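Local coordinates for fibronectin-binding protein (Streptococcus pyogenes, PDB 5A0L) that mediates covalent binding of the pathogen to its host through an internal thioester in a domain displayed on the bacterial surface, at residues Y20-Y25 and N34-L39; A30-L35 and D120-L125; N101-G106 and N129-Y134; M146-V151 and L163-L168. All blocks are in the same frame, centred on the assembly; numbering follows the deposited sequence. Where two conformers were deposited one is given.

Interaction 1 of 4, residues Y20-Y25 and N34-L39; sequences YGYDSY and NLKVNL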
# COMPACT_ATOMS: atom_id res chain seq x y z
N TYR A 20 -5.05 -15.46 3.05
CA TYR A 20 -3.84 -15.67 2.28
C TYR A 20 -3.41 -14.33 1.65
O TYR A 20 -4.23 -13.68 1.01
CB TYR A 20 -4.13 -16.71 1.19
CG TYR A 20 -2.99 -17.10 0.28
CD1 TYR A 20 -1.70 -17.23 0.70
CD2 TYR A 20 -3.25 -17.32 -1.07
CE1 TYR A 20 -0.68 -17.58 -0.17
CE2 TYR A 20 -2.26 -17.67 -1.95
CZ TYR A 20 -0.96 -17.79 -1.53
OH TYR A 20 0.04 -18.14 -2.40
N GLY A 21 -2.15 -13.94 1.88
CA GLY A 21 -1.57 -12.78 1.30
C GLY A 21 -0.45 -13.17 0.37
O GLY A 21 0.39 -13.99 0.75
N TYR A 22 -0.38 -12.55 -0.79
CA TYR A 22 0.51 -13.02 -1.83
C TYR A 22 0.87 -11.92 -2.80
O TYR A 22 0.13 -10.93 -2.97
CB TYR A 22 -0.12 -14.20 -2.64
CG TYR A 22 -1.56 -13.97 -3.05
CD1 TYR A 22 -2.61 -14.23 -2.17
CD2 TYR A 22 -1.90 -13.52 -4.34
CE1 TYR A 22 -3.94 -14.06 -2.53
CE2 TYR A 22 -3.24 -13.37 -4.71
CZ TYR A 22 -4.24 -13.64 -3.80
OH TYR A 22 -5.59 -13.50 -4.11
N ASP A 23 2.03 -12.07 -3.44
CA ASP A 23 2.46 -11.14 -4.48
C ASP A 23 2.03 -11.71 -5.83
O ASP A 23 2.54 -12.75 -6.23
CB ASP A 23 3.96 -10.94 -4.44
CG ASP A 23 4.47 -9.89 -5.40
OD1 ASP A 23 3.67 -9.26 -6.14
OD2 ASP A 23 5.70 -9.70 -5.42
N SER A 24 1.10 -11.03 -6.50
CA SER A 24 0.54 -11.47 -7.77
C SER A 24 1.37 -11.02 -8.96
O SER A 24 1.05 -11.40 -10.11
CB SER A 24 -0.90 -10.97 -7.89
OG SER A 24 -0.98 -9.58 -8.12
N TYR A 25 2.41 -10.22 -8.76
CA TYR A 25 3.27 -9.81 -9.89
C TYR A 25 4.09 -11.00 -10.38
O TYR A 25 4.70 -11.71 -9.58
CB TYR A 25 4.20 -8.67 -9.48
CG TYR A 25 5.15 -8.20 -10.57
CD1 TYR A 25 4.67 -7.67 -11.75
CD2 TYR A 25 6.52 -8.32 -10.42
CE1 TYR A 25 5.54 -7.27 -12.76
CE2 TYR A 25 7.38 -7.90 -11.40
CZ TYR A 25 6.89 -7.35 -12.57
OH TYR A 25 7.76 -6.95 -13.54
N ASN A 34 2.67 -6.57 -6.56
CA ASN A 34 1.24 -6.35 -6.68
C ASN A 34 0.56 -7.25 -5.68
O ASN A 34 0.19 -8.39 -5.97
CB ASN A 34 0.77 -6.57 -8.11
CG ASN A 34 -0.66 -6.15 -8.30
OD1 ASN A 34 -1.38 -5.91 -7.34
ND2 ASN A 34 -1.07 -6.03 -9.54
N LEU A 35 0.49 -6.76 -4.45
CA LEU A 35 0.03 -7.58 -3.34
C LEU A 35 -1.47 -7.69 -3.27
O LEU A 35 -2.20 -6.69 -3.49
CB LEU A 35 0.54 -7.04 -1.99
CG LEU A 35 2.06 -6.85 -1.93
CD1 LEU A 35 2.45 -6.37 -0.54
CD2 LEU A 35 2.82 -8.11 -2.33
N LYS A 36 -1.96 -8.88 -2.95
CA LYS A 36 -3.36 -9.21 -2.78
C LYS A 36 -3.59 -10.01 -1.53
O LYS A 36 -2.68 -10.70 -1.06
CB LYS A 36 -3.91 -10.03 -3.97
CG LYS A 36 -3.56 -9.51 -5.36
CD LYS A 36 -4.28 -8.23 -5.76
CE LYS A 36 -4.03 -7.95 -7.24
NZ LYS A 36 -4.54 -6.67 -7.70
N VAL A 37 -4.81 -9.97 -1.03
CA VAL A 37 -5.28 -10.89 -0.01
C VAL A 37 -6.59 -11.53 -0.45
O VAL A 37 -7.43 -10.91 -1.11
CB VAL A 37 -5.48 -10.21 1.37
CG1 VAL A 37 -4.14 -9.71 1.92
CG2 VAL A 37 -6.49 -9.08 1.33
N ASN A 38 -6.79 -12.78 -0.03
CA ASN A 38 -8.09 -13.42 -0.20
C ASN A 38 -8.36 -14.43 0.90
O ASN A 38 -7.45 -14.72 1.72
CB ASN A 38 -8.33 -13.96 -1.65
CG ASN A 38 -7.83 -15.36 -1.88
OD1 ASN A 38 -6.85 -15.81 -1.27
ND2 ASN A 38 -8.45 -16.05 -2.85
N LEU A 39 -9.56 -14.97 0.95
CA LEU A 39 -10.00 -15.80 2.05
C LEU A 39 -10.59 -17.08 1.45
O LEU A 39 -11.68 -17.08 0.89
CB LEU A 39 -11.05 -15.09 2.90
CG LEU A 39 -11.56 -15.86 4.10
CD1 LEU A 39 -10.47 -16.11 5.11
CD2 LEU A 39 -12.71 -15.09 4.76
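Asp23 OD1 is gripped by two backbone N-H groups coming from opposite faces of its carboxylate: Asn34 N, at 2.9 Å from Asp23 OD1, reaches across from the residue just before strand 35-39, while Tyr25 N, two residues on, closes an Asx turn. A second doubly bound oxygen lies alongside: Asn34 O accepts from Ser24 N and Ser24 OG, which come from opposite faces of its plane, the hydroxyl at 2.7 Å from Asn34 O. The Ser24 hydroxyl can do so because chi1 of 72° sets OG between its own backbone N and carbonyl carbon. These bonds lie at the loop end of the antiparallel beta hairpin of strands 19-23 and 35-39, whose regular part has hydrogen-bonded pairs at Tyr20-Asn38 and Tyr22-Lys36 and non-hydrogen-bonded pairs at Gly21-Val37 and Asp23-Leu35. On the face carrying Tyr20, Tyr22, Lys36 and Asn38, the Tyr22 ring is swung over the neighbouring strand by a chi1 of 45°. Lys36 O lies over one face of this ring, Lys36 CB is 3.5 Å from Tyr22 CE2, and Asn38 OD1 meets its edge 3.6 Å from Tyr22 CE1, the amide plane standing almost upright to the ring. The Tyr22 hydroxyl goes on to Glu44, and the Lys36 amine to Gln46 of the next strand. On the other face, Leu35 CD2 packs 3.7 Å from Asp23 CB. With two N-H donors on one carboxylate oxygen, the negative charge of Asp23 is probably stabilised, and the turn after the first strand is tied to the start of the second.

Interaction 2 of 4, residues A30-L35 and D120-L125; sequences ARYHNL and DLNAIL. With ZN (zinc ion), chain C.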
# COMPACT_ATOMS: atom_id res chain seq x y z
N ALA A 30 12.29 -6.30 -10.52
CA ALA A 30 12.29 -6.44 -9.06
C ALA A 30 11.68 -5.25 -8.33
O ALA A 30 11.30 -5.36 -7.17
CB ALA A 30 13.71 -6.68 -8.57
N ARG A 31 11.61 -4.10 -9.01
CA ARG A 31 11.01 -2.90 -8.42
C ARG A 31 9.50 -3.03 -8.15
O ARG A 31 8.94 -2.27 -7.36
CB ARG A 31 11.28 -1.67 -9.29
CG ARG A 31 10.65 -1.69 -10.68
CD ARG A 31 10.97 -0.39 -11.39
NE ARG A 31 10.43 -0.40 -12.74
CZ ARG A 31 11.06 -0.87 -13.81
NH1 ARG A 31 12.29 -1.40 -13.72
NH2 ARG A 31 10.45 -0.82 -14.99
N TYR A 32 8.85 -3.96 -8.85
CA TYR A 32 7.41 -4.09 -8.78
C TYR A 32 6.93 -5.21 -7.88
O TYR A 32 7.54 -6.27 -7.80
CB TYR A 32 6.79 -4.32 -10.16
CG TYR A 32 6.98 -3.19 -11.15
CD1 TYR A 32 6.73 -1.86 -10.81
CD2 TYR A 32 7.33 -3.45 -12.45
CE1 TYR A 32 6.86 -0.83 -11.71
CE2 TYR A 32 7.49 -2.43 -13.36
CZ TYR A 32 7.24 -1.12 -12.98
OH TYR A 32 7.45 -0.13 -13.89
N HIS A 33 5.82 -4.93 -7.21
CA HIS A 33 5.02 -5.90 -6.50
C HIS A 33 3.54 -5.59 -6.76
O HIS A 33 3.18 -4.44 -7.12
CB HIS A 33 5.30 -5.87 -4.98
CG HIS A 33 6.72 -6.15 -4.63
ND1 HIS A 33 7.67 -5.16 -4.54
CD2 HIS A 33 7.38 -7.32 -4.44
CE1 HIS A 33 8.84 -5.70 -4.25
NE2 HIS A 33 8.69 -7.01 -4.19
N ASN A 34 2.67 -6.57 -6.56
CA ASN A 34 1.24 -6.35 -6.68
C ASN A 34 0.56 -7.25 -5.68
O ASN A 34 0.19 -8.39 -5.97
CB ASN A 34 0.77 -6.57 -8.11
CG ASN A 34 -0.66 -6.15 -8.30
OD1 ASN A 34 -1.38 -5.91 -7.34
ND2 ASN A 34 -1.07 -6.03 -9.54
N LEU A 35 0.49 -6.76 -4.45
CA LEU A 35 0.03 -7.58 -3.34
C LEU A 35 -1.47 -7.69 -3.27
O LEU A 35 -2.20 -6.69 -3.49
CB LEU A 35 0.54 -7.04 -1.99
CG LEU A 35 2.06 -6.85 -1.93
CD1 LEU A 35 2.45 -6.37 -0.54
CD2 LEU A 35 2.82 -8.11 -2.33
N ASP A 120 -0.64 0.63 -14.08
CA ASP A 120 -1.02 0.06 -12.79
C ASP A 120 0.19 -0.24 -11.89
O ASP A 120 0.18 0.12 -10.71
CB ASP A 120 -1.81 -1.23 -12.97
CG ASP A 120 -3.17 -1.00 -13.61
OD1 ASP A 120 -3.59 0.16 -13.82
OD2 ASP A 120 -3.81 -2.01 -13.93
N LEU A 121 1.22 -0.90 -12.40
CA LEU A 121 2.33 -1.27 -11.51
C LEU A 121 3.08 -0.05 -11.03
O LEU A 121 3.61 -0.04 -9.91
CB LEU A 121 3.26 -2.27 -12.21
CG LEU A 121 2.68 -3.68 -12.39
CD1 LEU A 121 3.48 -4.51 -13.39
CD2 LEU A 121 2.56 -4.42 -11.06
N ASN A 122 3.19 0.98 -11.87
CA ASN A 122 3.78 2.24 -11.45
C ASN A 122 2.90 3.00 -10.43
O ASN A 122 3.44 3.67 -9.54
CB ASN A 122 4.07 3.14 -12.65
CG ASN A 122 5.17 2.61 -13.53
OD1 ASN A 122 6.09 1.95 -13.05
ND2 ASN A 122 5.10 2.92 -14.84
N ALA A 123 1.59 2.89 -10.58
CA ALA A 123 0.65 3.55 -9.68
C ALA A 123 0.73 2.89 -8.31
O ALA A 123 0.68 3.58 -7.26
CB ALA A 123 -0.74 3.51 -10.24
N ILE A 124 0.80 1.56 -8.28
CA ILE A 124 1.01 0.82 -7.02
C ILE A 124 2.34 1.29 -6.40
O ILE A 124 2.40 1.55 -5.19
CB ILE A 124 1.01 -0.69 -7.31
CG1 ILE A 124 -0.40 -1.16 -7.67
CG2 ILE A 124 1.53 -1.48 -6.11
CD1 ILE A 124 -0.47 -2.54 -8.26
N LEU A 125 3.38 1.39 -7.19
CA LEU A 125 4.69 1.78 -6.67
C LEU A 125 4.65 3.18 -6.05
O LEU A 125 5.23 3.40 -4.97
CB LEU A 125 5.74 1.66 -7.76
CG LEU A 125 7.17 1.98 -7.41
CD1 LEU A 125 7.67 1.12 -6.25
CD2 LEU A 125 8.02 1.76 -8.68
ZN ZN C . 10.42 -8.35 -4.01
O HOH W 1 11.71 -7.16 -5.30
O HOH W 2 4.43 -2.11 -7.99
O HOH W 3 12.17 -9.59 -3.80
O HOH W 4 11.16 -7.49 -2.25
O HOH W 5 9.98 -9.52 -5.71
O HOH W 6 9.52 -9.78 -2.80
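The irregular backbone of 30-35, the end of the loop between strands 19-23 and 35-39, passes the first turns of helix 120-135 with Tyr32 and Leu121 closest, their CA atoms 6.4 Å apart. Here the hairpin loop of the barrel packs on helix 120-135, against the helical part of the thioester domain. Tyr32 is the centre of the contact. Leu121 CB sits over one face of the ring in a CH-pi contact, 3.9 Å from the Tyr32 centroid, and the opposite face is covered by Arg31 CG, so the ring is held between an aliphatic chain on each side. Its hydroxyl donates to Asn122 OD1, 2.6 Å from Tyr32 OH, arriving somewhat tilted from the amide plane. Tyr32 OH in turn accepts from Arg31 NH2 in the guanidinium plane, and Arg31 NH1 carries on to Glu155 in a salt bridge. Asn122 ND2 donates a hydrogen bond to Gln160, which probably helps fix the turn of the amide. The Ile124 side chain crosses that of Asn34 at about a right angle, Ile124 CD1 3.6 Å from Asn34 OD1, an oxygen that accepts from Gln46, and a water donates to both His33 O and Leu121 O, bridging loop and helix. The CB of His33 points away from the helix, and its ring stacks on Phe56. His33 NE2 binds a zinc ion at 2.2 Å; five waters complete the metal's shell of six, one of them donating to Ala30 O.

Interaction 3 of 4, residues N101-G106 and N129-Y134; sequences NVIYNG and NAIWYY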
# COMPACT_ATOMS: atom_id res chain seq x y z
N ASN A 101 -6.52 9.19 3.39
CA ASN A 101 -6.52 10.05 2.24
C ASN A 101 -5.47 9.65 1.21
O ASN A 101 -5.71 9.80 -0.00
CB ASN A 101 -6.43 11.52 2.64
CG ASN A 101 -7.77 12.09 3.06
OD1 ASN A 101 -8.52 12.61 2.22
ND2 ASN A 101 -8.11 11.98 4.34
N VAL A 102 -4.32 9.13 1.64
CA VAL A 102 -3.37 8.58 0.69
C VAL A 102 -3.98 7.45 -0.15
O VAL A 102 -3.92 7.43 -1.38
CB VAL A 102 -2.09 8.08 1.38
CG1 VAL A 102 -1.25 7.22 0.45
CG2 VAL A 102 -1.29 9.27 1.89
N ILE A 103 -4.61 6.49 0.54
CA ILE A 103 -5.16 5.33 -0.16
C ILE A 103 -6.30 5.77 -1.09
O ILE A 103 -6.38 5.28 -2.23
CB ILE A 103 -5.60 4.24 0.83
CG1 ILE A 103 -4.39 3.63 1.56
CG2 ILE A 103 -6.43 3.19 0.17
CD1 ILE A 103 -3.49 2.82 0.69
N TYR A 104 -7.19 6.65 -0.62
CA TYR A 104 -8.32 7.04 -1.43
C TYR A 104 -7.88 7.75 -2.72
O TYR A 104 -8.57 7.66 -3.76
CB TYR A 104 -9.25 7.95 -0.59
CG TYR A 104 -10.58 8.20 -1.23
CD1 TYR A 104 -11.43 7.14 -1.59
CD2 TYR A 104 -11.05 9.52 -1.44
CE1 TYR A 104 -12.65 7.38 -2.21
CE2 TYR A 104 -12.29 9.75 -2.02
CZ TYR A 104 -13.10 8.68 -2.38
OH TYR A 104 -14.32 8.87 -3.03
N ASN A 105 -6.74 8.43 -2.66
CA ASN A 105 -6.20 9.15 -3.79
C ASN A 105 -5.23 8.37 -4.67
O ASN A 105 -4.90 8.80 -5.77
CB ASN A 105 -5.59 10.46 -3.33
CG ASN A 105 -6.65 11.46 -3.06
OD1 ASN A 105 -7.22 12.02 -4.03
ND2 ASN A 105 -7.06 11.64 -1.80
N GLY A 106 -4.76 7.22 -4.16
CA GLY A 106 -3.80 6.38 -4.85
C GLY A 106 -4.49 5.24 -5.59
O GLY A 106 -5.67 5.27 -5.90
N ASN A 129 5.05 4.04 -1.95
CA ASN A 129 6.00 4.98 -1.39
C ASN A 129 5.31 6.02 -0.50
O ASN A 129 5.87 6.38 0.55
CB ASN A 129 6.80 5.67 -2.50
CG ASN A 129 8.01 4.87 -2.90
OD1 ASN A 129 9.06 4.98 -2.27
ND2 ASN A 129 7.87 4.01 -3.89
N ALA A 130 4.11 6.47 -0.86
CA ALA A 130 3.38 7.39 -0.02
C ALA A 130 2.98 6.74 1.29
O ALA A 130 2.98 7.39 2.36
CB ALA A 130 2.17 7.94 -0.76
N ILE A 131 2.64 5.46 1.25
CA ILE A 131 2.31 4.76 2.50
C ILE A 131 3.53 4.68 3.42
O ILE A 131 3.43 4.94 4.62
CB ILE A 131 1.68 3.36 2.22
CG1 ILE A 131 0.26 3.55 1.64
CG2 ILE A 131 1.66 2.48 3.48
CD1 ILE A 131 -0.70 4.28 2.54
N TRP A 132 4.69 4.35 2.87
CA TRP A 132 5.90 4.25 3.67
C TRP A 132 6.32 5.60 4.25
O TRP A 132 6.95 5.63 5.33
CB TRP A 132 7.02 3.64 2.84
CG TRP A 132 6.89 2.16 2.60
CD1 TRP A 132 6.29 1.25 3.39
CD2 TRP A 132 7.46 1.44 1.51
NE1 TRP A 132 6.43 -0.03 2.88
CE2 TRP A 132 7.14 0.07 1.72
CE3 TRP A 132 8.18 1.80 0.37
CZ2 TRP A 132 7.57 -0.93 0.84
CZ3 TRP A 132 8.59 0.80 -0.50
CH2 TRP A 132 8.27 -0.53 -0.26
N TYR A 133 5.99 6.70 3.59
CA TYR A 133 6.22 8.02 4.17
C TYR A 133 5.53 8.10 5.54
O TYR A 133 6.08 8.71 6.49
CB TYR A 133 5.67 9.09 3.21
CG TYR A 133 5.82 10.51 3.68
CD1 TYR A 133 7.03 11.18 3.51
CD2 TYR A 133 4.75 11.21 4.24
CE1 TYR A 133 7.15 12.52 3.91
CE2 TYR A 133 4.87 12.53 4.64
CZ TYR A 133 6.08 13.17 4.48
OH TYR A 133 6.19 14.49 4.88
N TYR A 134 4.37 7.50 5.67
CA TYR A 134 3.63 7.52 6.93
C TYR A 134 3.90 6.34 7.85
O TYR A 134 3.86 6.50 9.07
CB TYR A 134 2.13 7.69 6.68
CG TYR A 134 1.74 9.07 6.21
CD1 TYR A 134 1.81 10.17 7.08
CD2 TYR A 134 1.35 9.32 4.90
CE1 TYR A 134 1.52 11.44 6.66
CE2 TYR A 134 1.00 10.61 4.48
CZ TYR A 134 1.11 11.67 5.36
OH TYR A 134 0.79 12.94 4.99
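Val102 points at the facing helix and divides its two methyl groups between different partners. CG1, anti to the backbone nitrogen (chi1 166°), faces Ala130 and Ile131, with Val102 CG1 lying 3.7 Å from Ala130 CB and 3.6 Å from Ile131 CD1. CG2 turns the other way along the helix and meets the Tyr134 ring obliquely near its rim, 3.7 Å from Tyr134 CE2. Beside it, the side chains of Ile103 and Ile131 run obliquely to each other, Ile103 CD1 and Ile131 CD1 meeting 3.7 Å apart. Both isoleucines bend at chi2, which brings each CD1 round to the facing helix. The nearest CA atoms are those of Val102 and Ala130, 6.9 Å apart, consistent with the small alanine side chain. Tyr134 is held from its far side by Tyr133 CD2, which stands over the centre of its ring, and it also touches Asn98 and Ile99 of helix 92-105. Ala130 packs on Leu168 and Leu171 of helix 158-172. Interhelical contact here is wholly apolar and buried, joining the end of helix 92-105 to the C-terminal half of helix 120-135, whose local axes run 10.0 Å apart as an antiparallel helix pair in the thioester domain.

Interaction 4 of 4, residues M146-V151 and L163-L168; sequences MWEREV and LMREAL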
# COMPACT_ATOMS: atom_id res chain seq x y z
N MET A 146 13.56 10.86 -8.20
CA MET A 146 13.17 9.46 -8.01
C MET A 146 12.96 8.78 -9.35
O MET A 146 12.39 9.36 -10.28
CB MET A 146 11.95 9.34 -7.13
CG MET A 146 12.28 9.62 -5.67
SD MET A 146 10.83 9.56 -4.60
CE MET A 146 10.54 7.82 -4.53
N TRP A 147 13.43 7.54 -9.41
CA TRP A 147 13.33 6.68 -10.61
C TRP A 147 14.13 7.21 -11.82
O TRP A 147 13.95 6.75 -12.95
CB TRP A 147 11.85 6.42 -10.99
CG TRP A 147 11.08 5.87 -9.85
CD1 TRP A 147 11.26 4.66 -9.27
CD2 TRP A 147 10.02 6.52 -9.13
NE1 TRP A 147 10.37 4.52 -8.22
CE2 TRP A 147 9.61 5.65 -8.11
CE3 TRP A 147 9.40 7.75 -9.26
CZ2 TRP A 147 8.56 5.96 -7.25
CZ3 TRP A 147 8.37 8.07 -8.39
CH2 TRP A 147 7.96 7.18 -7.40
N GLU A 148 15.04 8.16 -11.59
CA GLU A 148 15.87 8.63 -12.68
C GLU A 148 16.74 7.50 -13.25
O GLU A 148 17.06 7.50 -14.44
CB GLU A 148 16.72 9.82 -12.24
CG GLU A 148 17.44 10.53 -13.37
CD GLU A 148 16.56 11.23 -14.40
OE1 GLU A 148 15.35 11.39 -14.21
OE2 GLU A 148 17.14 11.66 -15.41
N ARG A 149 17.20 6.57 -12.39
CA ARG A 149 17.98 5.45 -12.90
C ARG A 149 17.18 4.67 -13.95
O ARG A 149 17.68 4.33 -15.04
CB ARG A 149 18.45 4.55 -11.78
CG ARG A 149 19.39 3.45 -12.25
CD ARG A 149 19.91 2.61 -11.08
NE ARG A 149 20.82 3.37 -10.22
CZ ARG A 149 21.34 2.90 -9.08
NH1 ARG A 149 21.04 1.67 -8.68
NH2 ARG A 149 22.13 3.66 -8.34
N GLU A 150 15.91 4.39 -13.63
CA GLU A 150 15.01 3.75 -14.58
C GLU A 150 14.82 4.53 -15.89
O GLU A 150 14.78 3.93 -16.94
CB GLU A 150 13.66 3.49 -13.93
CG GLU A 150 13.65 2.35 -12.92
CD GLU A 150 14.22 2.64 -11.55
OE1 GLU A 150 14.55 3.79 -11.18
OE2 GLU A 150 14.31 1.65 -10.80
N VAL A 151 14.71 5.84 -15.83
CA VAL A 151 14.57 6.65 -17.03
C VAL A 151 15.81 6.52 -17.90
O VAL A 151 15.71 6.26 -19.11
CB VAL A 151 14.34 8.15 -16.68
CG1 VAL A 151 14.29 9.01 -17.93
CG2 VAL A 151 13.04 8.34 -15.89
N LEU A 163 4.82 11.78 -14.44
CA LEU A 163 3.51 11.61 -13.78
C LEU A 163 3.67 11.06 -12.36
O LEU A 163 2.99 11.48 -11.43
CB LEU A 163 2.59 10.65 -14.58
CG LEU A 163 2.10 11.15 -15.96
CD1 LEU A 163 1.32 10.02 -16.60
CD2 LEU A 163 1.30 12.42 -15.84
N MET A 164 4.54 10.06 -12.22
CA MET A 164 4.74 9.40 -10.91
C MET A 164 5.25 10.37 -9.85
O MET A 164 4.76 10.37 -8.71
CB MET A 164 5.73 8.25 -11.07
CG MET A 164 5.17 7.05 -11.89
SD MET A 164 6.48 5.91 -12.43
CE MET A 164 6.93 5.15 -10.86
N ARG A 165 6.23 11.18 -10.21
CA ARG A 165 6.79 12.14 -9.26
C ARG A 165 5.75 13.15 -8.84
O ARG A 165 5.65 13.46 -7.64
CB ARG A 165 7.98 12.86 -9.89
CG ARG A 165 9.17 11.97 -10.14
CD ARG A 165 10.20 12.66 -11.04
NE ARG A 165 11.40 11.86 -11.24
CZ ARG A 165 12.29 12.02 -12.21
NH1 ARG A 165 12.15 12.99 -13.09
NH2 ARG A 165 13.32 11.19 -12.30
N GLU A 166 4.97 13.67 -9.79
CA GLU A 166 3.97 14.65 -9.42
C GLU A 166 2.88 14.07 -8.54
O GLU A 166 2.39 14.71 -7.60
CB GLU A 166 3.40 15.33 -10.70
CG GLU A 166 4.44 16.18 -11.43
CD GLU A 166 5.16 17.18 -10.51
OE1 GLU A 166 4.46 18.03 -9.93
OE2 GLU A 166 6.43 17.11 -10.36
N ALA A 167 2.48 12.83 -8.83
CA ALA A 167 1.48 12.16 -8.03
C ALA A 167 1.98 11.96 -6.59
O ALA A 167 1.24 12.18 -5.63
CB ALA A 167 1.06 10.84 -8.64
N LEU A 168 3.22 11.51 -6.47
CA LEU A 168 3.77 11.26 -5.14
C LEU A 168 3.78 12.55 -4.28
O LEU A 168 3.40 12.52 -3.11
CB LEU A 168 5.16 10.64 -5.27
CG LEU A 168 5.82 10.28 -3.94
CD1 LEU A 168 4.96 9.38 -3.09
CD2 LEU A 168 7.18 9.63 -4.23
O HOH W 7 13.76 12.96 -15.48
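Trp147 lies with its six-membered ring under the end of Met164: the methyl carbon Met164 CE sits over the ring centre, 3.7 Å from the Trp147 centroid and only 8° off the normal. The sulfur is above the same face but farther, making this a Met-aromatic contact led by the methyl group, which the bend at chi3 (71°) folds down onto the indole. Met146 CB covers the opposite face. Leu168 CD2 approaches Trp147 CH2 obliquely and also lies 3.7 Å from Met146 SD. Leu125 and Val161 extend this apolar patch towards helices 120-135 and 158-172. Past it, Arg165 runs extended from CG to NE alongside and turns its guanidinium edge to the backbone. NE and NH2 both bind Met146 O side-on, each 2.9 Å from Met146 O, the NE bond lying in the carbonyl plane. NH2 also donates almost straight to Glu148 OE1, 2.8 Å from Arg165 NH2, on the oxygen's anti lone pair. A water accepts from Arg165 NH1 and lies close to Glu148 OE1. One guanidinium therefore ties the carbonyl of the residue before the N-cap Trp147 to the first turn of helix 148-152, and its charge is probably partly offset by Glu148, whose OE2 also pairs with Arg152.

Interactions 1 and 2 follow directly on one another, sharing Asn34 and Leu35, with centres about 13 Å apart: the barrel hairpin of interaction 1 passes into the loop that interaction 2 lays on helix 120-135. That helix also serves interaction 3, centred about 14 Å from interaction 2, and touches interaction 4 through Leu125 and Asn122 at its start and Asn129 and Ala130 farther on. Along the chain the segments of interactions 2 and 3 alternate, and interaction 4 opens after interaction 3 closes. Interactions 1 and 4 lie at the extremes, about 25 Å apart between centres. Helix 120-135 thus connects the barrel to helices 92-105, 148-152 and 158-172, uniting the two parts of this adhesin domain.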